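Local coordinates for protein putative cathepsin d (Ixodes ricinus, PDB 5N7Q) that probably acts as an aspartic endopeptidase of the pepsin family, cleaving peptide bonds within proteins, and is captured here with the inhibitor pepstatin A, at residues L42-K48 / Q103-L109; G25-Q29 / D61-T67; S39-W43 / T76-G80. All blocks are in the same frame, centred on the assembly; numbering follows the deposited sequence. Where two conformers were deposited one is given.

Interaction 1 (L42-K48 / Q103-L109); sequences LWLPSSK and QPLGEAL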
loop_
_atom_site.group_PDB
_atom_site.type_symbol
_atom_site.label_atom_id
_atom_site.label_comp_id
_atom_site.label_asym_id
_atom_site.label_seq_id
_atom_site.Cartn_x
_atom_site.Cartn_y
_atom_site.Cartn_z
ATOM N N LEU A 42 -7.803 -0.886 11.005
ATOM C CA LEU A 42 -7.132 0.279 11.574
ATOM C C LEU A 42 -6.561 -0.105 12.933
ATOM O O LEU A 42 -7.262 -0.682 13.768
ATOM C CB LEU A 42 -8.118 1.425 11.767
ATOM C CG LEU A 42 -7.630 2.689 12.486
ATOM C CD1 LEU A 42 -6.453 3.393 11.848
ATOM C CD2 LEU A 42 -8.832 3.598 12.597
ATOM N N TRP A 43 -5.295 0.230 13.176
ATOM C CA TRP A 43 -4.747 0.079 14.539
ATOM C C TRP A 43 -3.710 1.146 14.833
ATOM O O TRP A 43 -3.103 1.710 13.930
ATOM C CB TRP A 43 -4.174 -1.319 14.798
ATOM C CG TRP A 43 -2.997 -1.692 13.945
ATOM C CD1 TRP A 43 -3.034 -2.391 12.744
ATOM C CD2 TRP A 43 -1.632 -1.365 14.169
ATOM N NE1 TRP A 43 -1.776 -2.511 12.240
ATOM C CE2 TRP A 43 -0.896 -1.857 13.065
ATOM C CE3 TRP A 43 -0.956 -0.647 15.163
ATOM C CZ2 TRP A 43 0.494 -1.731 12.976
ATOM C CZ3 TRP A 43 0.434 -0.519 15.068
ATOM C CH2 TRP A 43 1.125 -1.045 13.971
ATOM N N LEU A 44 -3.556 1.417 16.124
ATOM C CA LEU A 44 -2.638 2.422 16.678
ATOM C C LEU A 44 -2.043 1.880 17.964
ATOM O O LEU A 44 -2.655 1.013 18.612
ATOM C CB LEU A 44 -3.377 3.728 16.967
ATOM C CG LEU A 44 -3.913 4.475 15.739
ATOM C CD1 LEU A 44 -4.898 5.522 16.167
ATOM C CD2 LEU A 44 -2.777 5.018 14.876
ATOM N N PRO A 45 -0.860 2.395 18.370
ATOM C CA PRO A 45 -0.306 1.960 19.666
ATOM C C PRO A 45 -1.187 2.409 20.832
ATOM O O PRO A 45 -1.687 3.513 20.822
ATOM C CB PRO A 45 1.051 2.693 19.722
ATOM C CG PRO A 45 1.326 3.123 18.291
ATOM C CD PRO A 45 -0.031 3.439 17.759
ATOM N N SER A 46 -1.365 1.545 21.827
ATOM C CA SER A 46 -2.208 1.864 22.998
ATOM C C SER A 46 -1.439 2.624 24.085
ATOM O O SER A 46 -0.290 2.308 24.342
ATOM C CB SER A 46 -2.675 0.562 23.619
ATOM O OG SER A 46 -3.610 0.793 24.633
ATOM N N SER A 47 -2.097 3.531 24.794
ATOM C CA SER A 47 -1.531 4.097 26.027
ATOM C C SER A 47 -1.351 3.036 27.122
ATOM O O SER A 47 -0.615 3.275 28.068
ATOM C CB SER A 47 -2.402 5.199 26.580
ATOM O OG SER A 47 -3.705 4.757 26.874
ATOM N N LYS A 48 -2.018 1.891 26.991
ATOM C CA LYS A 48 -1.831 0.763 27.931
ATOM C C LYS A 48 -0.507 0.014 27.677
ATOM O O LYS A 48 -0.168 -0.907 28.414
ATOM C CB LYS A 48 -2.983 -0.228 27.804
ATOM C CG LYS A 48 -4.296 0.158 28.466
ATOM C CD LYS A 48 -4.854 1.481 28.034
ATOM C CE LYS A 48 -6.175 1.802 28.730
ATOM N NZ LYS A 48 -6.514 3.208 28.407
ATOM N N GLN A 103 -15.923 4.289 14.873
ATOM C CA GLN A 103 -14.935 3.557 14.092
ATOM C C GLN A 103 -14.142 2.570 14.967
ATOM O O GLN A 103 -13.411 2.990 15.869
ATOM C CB GLN A 103 -13.969 4.518 13.385
ATOM C CG GLN A 103 -12.867 3.824 12.590
ATOM C CD GLN A 103 -13.431 2.923 11.506
ATOM O OE1 GLN A 103 -14.299 3.365 10.757
ATOM N NE2 GLN A 103 -12.991 1.669 11.455
ATOM N N PRO A 104 -14.283 1.264 14.701
ATOM C CA PRO A 104 -13.455 0.346 15.443
ATOM C C PRO A 104 -11.980 0.484 15.080
ATOM O O PRO A 104 -11.650 0.688 13.926
ATOM C CB PRO A 104 -13.960 -1.043 15.031
ATOM C CG PRO A 104 -15.287 -0.824 14.486
ATOM C CD PRO A 104 -15.252 0.553 13.866
ATOM N N LEU A 105 -11.137 0.427 16.087
ATOM C CA LEU A 105 -9.691 0.421 15.919
ATOM C C LEU A 105 -9.070 -0.580 16.866
ATOM O O LEU A 105 -9.584 -0.849 17.974
ATOM C CB LEU A 105 -9.069 1.806 16.167
ATOM C CG LEU A 105 -9.104 2.409 17.587
ATOM C CD1 LEU A 105 -7.918 3.301 17.908
ATOM C CD2 LEU A 105 -10.383 3.190 17.839
ATOM N N GLY A 106 -7.921 -1.096 16.462
ATOM C CA GLY A 106 -7.111 -1.927 17.343
ATOM C C GLY A 106 -6.189 -1.076 18.202
ATOM O O GLY A 106 -5.501 -0.185 17.692
ATOM N N GLU A 107 -6.187 -1.340 19.510
ATOM C CA GLU A 107 -5.202 -0.764 20.415
ATOM C C GLU A 107 -4.090 -1.777 20.527
ATOM O O GLU A 107 -4.236 -2.835 21.163
ATOM C CB GLU A 107 -5.802 -0.498 21.790
ATOM C CG GLU A 107 -6.948 0.490 21.813
ATOM C CD GLU A 107 -7.097 1.179 23.166
ATOM O OE1 GLU A 107 -6.066 1.523 23.779
ATOM O OE2 GLU A 107 -8.249 1.427 23.583
ATOM N N ALA A 108 -2.954 -1.462 19.926
ATOM C CA ALA A 108 -1.824 -2.392 19.852
ATOM C C ALA A 108 -1.036 -2.439 21.157
ATOM O O ALA A 108 -0.682 -1.400 21.710
ATOM C CB ALA A 108 -0.931 -1.982 18.700
ATOM N N LEU A 109 -0.820 -3.657 21.647
ATOM C CA LEU A 109 0.043 -3.937 22.799
ATOM C C LEU A 109 1.354 -4.600 22.432
ATOM O O LEU A 109 2.354 -4.361 23.119
ATOM C CB LEU A 109 -0.701 -4.807 23.822
ATOM C CG LEU A 109 -2.030 -4.273 24.335
ATOM C CD1 LEU A 109 -2.670 -5.282 25.288
ATOM C CD2 LEU A 109 -1.849 -2.944 25.040
HETATM O O HOH W 1 -10.552 -1.290 12.106
HETATM O O HOH W 2 -6.225 3.630 25.567
#
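Glu107 meets Ser46 beside the pairing of strands 42-45 and 103-108, which run parallel at 39° to each other. The CB of Glu107 rests 3.8 Å from Ser46 CB. CG stands anti to the carbonyl carbon (chi1 -62°), and the extended chain beyond it carries the carboxylate past the serine, with CD 3.8 Å from Ser46 OG. At the tip, Ser46 OG donates to Glu107 OE1 at 2.7 Å, arriving on the anti side and 23° out of the carboxylate plane. Water 2 gives a second hydrogen bond to OE1 and itself accepts from Ser47 OG and Lys48 NZ, while OE2 is held by Ser89. The serine oxygen has a second bond, accepted from Lys48 N at 3.0 Å, which closes an ST turn.

Next to this polar end the backbones form a ladder of four bonds, from Gly106 N to Leu42 O (2.8 Å) through to Ser46 N on Ala108 O. On the side of the sheet that carries Trp43, Ala108 CB comes obliquely to the indole, 3.8 Å from Trp43 CE3. On the Leu44 side, Leu44 CD1 meets Leu105 CD1 at 4.1 Å. Strand 42-45 also pairs antiparallel with strand 123-126 and so stands between 103-112 and 123-126 in the N-terminal lobe of the pepsin fold.

Interaction 2 (G25-Q29 / D61-T67); sequences GTPPQ and DSSKSST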
loop_
_atom_site.group_PDB
_atom_site.type_symbol
_atom_site.label_atom_id
_atom_site.label_comp_id
_atom_site.label_asym_id
_atom_site.label_seq_id
_atom_site.Cartn_x
_atom_site.Cartn_y
_atom_site.Cartn_z
ATOM N N GLY A 25 -10.740 10.361 18.433
ATOM C CA GLY A 25 -11.256 10.707 19.775
ATOM C C GLY A 25 -11.623 12.159 19.898
ATOM O O GLY A 25 -11.459 12.962 18.972
ATOM N N THR A 26 -12.151 12.480 21.077
ATOM C CA THR A 26 -12.700 13.806 21.377
ATOM C C THR A 26 -12.162 14.230 22.754
ATOM O O THR A 26 -12.501 13.606 23.737
ATOM C CB THR A 26 -14.237 13.771 21.412
ATOM O OG1 THR A 26 -14.718 13.153 20.197
ATOM C CG2 THR A 26 -14.800 15.149 21.535
ATOM N N PRO A 27 -11.301 15.239 22.837
ATOM C CA PRO A 27 -10.770 15.987 21.698
ATOM C C PRO A 27 -9.811 15.139 20.850
ATOM O O PRO A 27 -9.420 14.057 21.277
ATOM C CB PRO A 27 -10.007 17.140 22.369
ATOM C CG PRO A 27 -9.648 16.625 23.709
ATOM C CD PRO A 27 -10.763 15.723 24.123
ATOM N N PRO A 28 -9.430 15.644 19.668
ATOM C CA PRO A 28 -8.603 14.836 18.758
ATOM C C PRO A 28 -7.237 14.455 19.307
ATOM O O PRO A 28 -6.526 15.292 19.889
ATOM C CB PRO A 28 -8.458 15.741 17.526
ATOM C CG PRO A 28 -9.667 16.622 17.574
ATOM C CD PRO A 28 -9.867 16.894 19.031
ATOM N N GLN A 29 -6.888 13.185 19.152
ATOM C CA GLN A 29 -5.540 12.679 19.369
ATOM C C GLN A 29 -4.945 12.367 18.006
ATOM O O GLN A 29 -5.541 11.634 17.223
ATOM C CB GLN A 29 -5.562 11.431 20.219
ATOM C CG GLN A 29 -6.157 11.676 21.606
ATOM C CD GLN A 29 -6.275 10.401 22.420
ATOM O OE1 GLN A 29 -5.371 9.550 22.413
ATOM N NE2 GLN A 29 -7.373 10.276 23.162
ATOM N N ASP A 61 -5.099 7.163 23.966
ATOM C CA ASP A 61 -5.541 7.056 25.362
ATOM C C ASP A 61 -7.070 7.194 25.411
ATOM O O ASP A 61 -7.604 8.272 25.389
ATOM C CB ASP A 61 -4.878 8.112 26.230
ATOM C CG ASP A 61 -5.174 7.910 27.704
ATOM O OD1 ASP A 61 -6.096 7.141 28.042
ATOM O OD2 ASP A 61 -4.484 8.538 28.539
ATOM N N SER A 62 -7.751 6.064 25.483
ATOM C CA SER A 62 -9.210 6.048 25.560
ATOM C C SER A 62 -9.779 6.889 26.699
ATOM O O SER A 62 -10.868 7.437 26.572
ATOM C CB SER A 62 -9.683 4.603 25.704
ATOM O OG SER A 62 -9.150 4.006 26.868
ATOM N N SER A 63 -9.028 6.971 27.797
ATOM C CA SER A 63 -9.529 7.624 28.995
ATOM C C SER A 63 -9.634 9.128 28.864
ATOM O O SER A 63 -10.285 9.756 29.692
ATOM C CB SER A 63 -8.653 7.265 30.212
ATOM O OG SER A 63 -7.432 7.998 30.242
ATOM N N LYS A 64 -9.038 9.697 27.821
ATOM C CA LYS A 64 -9.076 11.134 27.551
ATOM C C LYS A 64 -10.071 11.469 26.452
ATOM O O LYS A 64 -10.189 12.622 26.080
ATOM C CB LYS A 64 -7.683 11.622 27.142
ATOM C CG LYS A 64 -6.566 11.285 28.121
ATOM C CD LYS A 64 -6.800 11.866 29.504
ATOM C CE LYS A 64 -5.579 11.629 30.399
ATOM N NZ LYS A 64 -5.814 12.096 31.796
ATOM N N SER A 65 -10.758 10.460 25.912
ATOM C CA SER A 65 -11.738 10.664 24.855
ATOM C C SER A 65 -13.176 10.456 25.336
ATOM O O SER A 65 -13.543 9.363 25.747
ATOM C CB SER A 65 -11.467 9.716 23.672
ATOM O OG SER A 65 -12.479 9.899 22.705
ATOM N N SER A 66 -14.003 11.482 25.202
ATOM C CA SER A 66 -15.404 11.404 25.606
ATOM C C SER A 66 -16.287 10.629 24.637
ATOM O O SER A 66 -17.439 10.359 24.950
ATOM C CB SER A 66 -15.958 12.809 25.804
ATOM O OG SER A 66 -15.924 13.562 24.619
ATOM N N THR A 67 -15.772 10.302 23.449
ATOM C CA THR A 67 -16.487 9.513 22.463
ATOM C C THR A 67 -16.022 8.050 22.369
ATOM O O THR A 67 -16.593 7.258 21.605
ATOM C CB THR A 67 -16.436 10.199 21.081
ATOM O OG1 THR A 67 -15.102 10.605 20.811
ATOM C CG2 THR A 67 -17.385 11.423 21.067
HETATM O O HOH W 3 -14.440 15.701 25.521
HETATM O O HOH W 4 -9.006 12.696 23.503
#
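Gln29 and Thr26 tie the turn between strands 17-24 and 29-36 to a loop whose Asp61 opens an Asx turn and a short 3-10 segment, on the outer part of the N-terminal lobe. Amide-to-backbone pairing comes first. The carboxamide of Gln29 grips both backbone polar groups of Asp61: Asp61 N donates to Gln29 OE1 at 2.9 Å, in the carbonyl plane and on a lone pair, and Gln29 NE2 donates to Asp61 O at 3.0 Å from above that carbonyl's plane. One accepting and one donating atom fix the rotation of the amide. Asp61 O also accepts from Lys64 N, on the opposite face of its plane.

The backbone of Thr26 is held at both its polar atoms: Ser66 N donates to Thr26 O at 3.0 Å, and Thr26 N to the side-chain Ser65 OG at 3.1 Å, a hydroxyl that also bonds to Asp91 in strand 82-95. The two threonines supply the hydroxyl contact, crossing at about a right angle with Thr26 OG1 only 2.6 Å from Thr67 OG1, which bonds to Asp91 too.

A water-mediated link completes the seam beside the cis peptide before Pro27: water 4 donates to Pro27 O and to Lys64 O, and accepts from Gln29 NE2 at 2.9 Å.

Interaction 3 (S39-W43 / T76-G80); sequences SANLW and TIVYG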
loop_
_atom_site.group_PDB
_atom_site.type_symbol
_atom_site.label_atom_id
_atom_site.label_comp_id
_atom_site.label_asym_id
_atom_site.label_seq_id
_atom_site.Cartn_x
_atom_site.Cartn_y
_atom_site.Cartn_z
ATOM N N SER A 39 -4.759 -4.410 3.352
ATOM C CA SER A 39 -5.309 -4.872 4.607
ATOM C C SER A 39 -6.549 -4.055 4.913
ATOM O O SER A 39 -6.797 -3.070 4.226
ATOM C CB SER A 39 -4.280 -4.795 5.731
ATOM O OG SER A 39 -4.015 -3.450 6.114
ATOM N N ALA A 40 -7.341 -4.497 5.895
ATOM C CA ALA A 40 -8.670 -3.896 6.146
ATOM C C ALA A 40 -8.851 -3.304 7.549
ATOM O O ALA A 40 -9.896 -2.712 7.809
ATOM C CB ALA A 40 -9.788 -4.885 5.840
ATOM N N ASN A 41 -7.840 -3.405 8.408
ATOM C CA ASN A 41 -7.962 -2.984 9.818
ATOM C C ASN A 41 -7.252 -1.666 10.077
ATOM O O ASN A 41 -6.205 -1.383 9.459
ATOM C CB ASN A 41 -7.375 -4.046 10.743
ATOM C CG ASN A 41 -8.227 -5.289 10.799
ATOM O OD1 ASN A 41 -8.130 -6.130 9.923
ATOM N ND2 ASN A 41 -9.102 -5.379 11.806
ATOM N N LEU A 42 -7.803 -0.886 11.005
ATOM C CA LEU A 42 -7.132 0.279 11.574
ATOM C C LEU A 42 -6.561 -0.105 12.933
ATOM O O LEU A 42 -7.262 -0.682 13.768
ATOM C CB LEU A 42 -8.118 1.425 11.767
ATOM C CG LEU A 42 -7.630 2.689 12.486
ATOM C CD1 LEU A 42 -6.453 3.393 11.848
ATOM C CD2 LEU A 42 -8.832 3.598 12.597
ATOM N N TRP A 43 -5.295 0.230 13.176
ATOM C CA TRP A 43 -4.747 0.079 14.539
ATOM C C TRP A 43 -3.710 1.146 14.833
ATOM O O TRP A 43 -3.103 1.710 13.930
ATOM C CB TRP A 43 -4.174 -1.319 14.798
ATOM C CG TRP A 43 -2.997 -1.692 13.945
ATOM C CD1 TRP A 43 -3.034 -2.391 12.744
ATOM C CD2 TRP A 43 -1.632 -1.365 14.169
ATOM N NE1 TRP A 43 -1.776 -2.511 12.240
ATOM C CE2 TRP A 43 -0.896 -1.857 13.065
ATOM C CE3 TRP A 43 -0.956 -0.647 15.163
ATOM C CZ2 TRP A 43 0.494 -1.731 12.976
ATOM C CZ3 TRP A 43 0.434 -0.519 15.068
ATOM C CH2 TRP A 43 1.125 -1.045 13.971
ATOM N N THR A 76 -5.445 -9.986 16.336
ATOM C CA THR A 76 -4.085 -10.294 15.896
ATOM C C THR A 76 -4.063 -10.211 14.386
ATOM O O THR A 76 -4.957 -10.711 13.700
ATOM C CB THR A 76 -3.585 -11.666 16.378
ATOM O OG1 THR A 76 -2.188 -11.800 16.076
ATOM C CG2 THR A 76 -4.387 -12.817 15.773
ATOM N N ILE A 77 -3.032 -9.553 13.867
ATOM C CA ILE A 77 -2.896 -9.427 12.415
ATOM C C ILE A 77 -1.475 -9.751 12.031
ATOM O O ILE A 77 -0.523 -9.310 12.709
ATOM C CB ILE A 77 -3.250 -8.021 11.871
ATOM C CG1 ILE A 77 -4.527 -7.485 12.500
ATOM C CG2 ILE A 77 -3.392 -8.054 10.350
ATOM C CD1 ILE A 77 -4.840 -6.042 12.175
ATOM N N VAL A 78 -1.352 -10.505 10.944
ATOM C CA VAL A 78 -0.071 -10.882 10.388
ATOM C C VAL A 78 0.084 -10.193 9.035
ATOM O O VAL A 78 -0.778 -10.349 8.171
ATOM C CB VAL A 78 -0.007 -12.411 10.225
ATOM C CG1 VAL A 78 1.348 -12.860 9.694
ATOM C CG2 VAL A 78 -0.249 -13.094 11.564
ATOM N N TYR A 79 1.184 -9.456 8.879
ATOM C CA TYR A 79 1.540 -8.845 7.608
ATOM C C TYR A 79 2.792 -9.478 7.026
ATOM O O TYR A 79 3.512 -10.216 7.709
ATOM C CB TYR A 79 1.838 -7.369 7.822
ATOM C CG TYR A 79 0.684 -6.577 8.401
ATOM C CD1 TYR A 79 -0.316 -6.082 7.604
ATOM C CD2 TYR A 79 0.618 -6.315 9.765
ATOM C CE1 TYR A 79 -1.376 -5.350 8.136
ATOM C CE2 TYR A 79 -0.434 -5.613 10.311
ATOM C CZ TYR A 79 -1.410 -5.107 9.518
ATOM O OH TYR A 79 -2.430 -4.416 10.120
ATOM N N GLY A 80 3.065 -9.191 5.763
ATOM C CA GLY A 80 4.328 -9.626 5.185
ATOM C C GLY A 80 5.532 -9.140 5.951
ATOM O O GLY A 80 6.511 -9.885 6.073
HETATM O O HOH W 5 -4.506 -3.448 8.734
#
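The side chains of Tyr79 and Trp43 run past one another head to tail, and Tyr79 OH lies at the indole edge, close to its plane. Trp43 NE1 donates to Tyr79 OH at 2.9 Å, though the bond is bent, with an N-H...O angle of 137°. The CE1 edge of the phenol ring meets Ser39, whose CB lies 3.8 Å from Tyr79 CE1. One face of the same ring is covered by Ile77 CG2 from its own strand, 3.6 Å above the plane and toward the rim.

Ile77 reaches across with its other branch. CG1 stands anti to the carbonyl carbon (chi1 -45°), sending CD1 obliquely to Asn41 CB at 3.5 Å and to Trp43 CD1 at 4.1 Å. Asn41 OD1 accepts from Val134 N.

Water 5 sits in the plane of the phenol ring, donating to Ser39 OG and Asn41 O and lying 2.7 Å from Tyr79 OH. The strand carrying Tyr79 is one arm of the flap hairpin of pepsin-like proteases, which here bonds to the bound peptide through Val78 and Gly80. Ser39 OG also bonds to Asp36, a predicted catalytic residue. A chain of polar contacts, Trp43 NE1, Tyr79 OH, water 5 and Ser39 OG, thus runs to Asp36, consistent with the flap being tied to the active-site floor.

Overall arrangement
From the N terminus, the chain first passes the turn at 25-29, then the 39-48 region, and meets 61-67, which closes interaction 2. It goes on to 76-80, closing interaction 3, and finally to 103-109, closing interaction 1. Interaction 2 therefore crosses both others, whereas interactions 3 and 1 start from one stretch, sharing Leu42 and Trp43, with the loop of 3 ending sooner. Their centres are about 11 Å apart and both use strand 42-45, which is thus joined to the flap strand and to strand 103-112. Interaction 2, on the outer side, touches interaction 1 through Lys48 NZ, probably hydrogen-bonded to Ser62 OG, but not interaction 3.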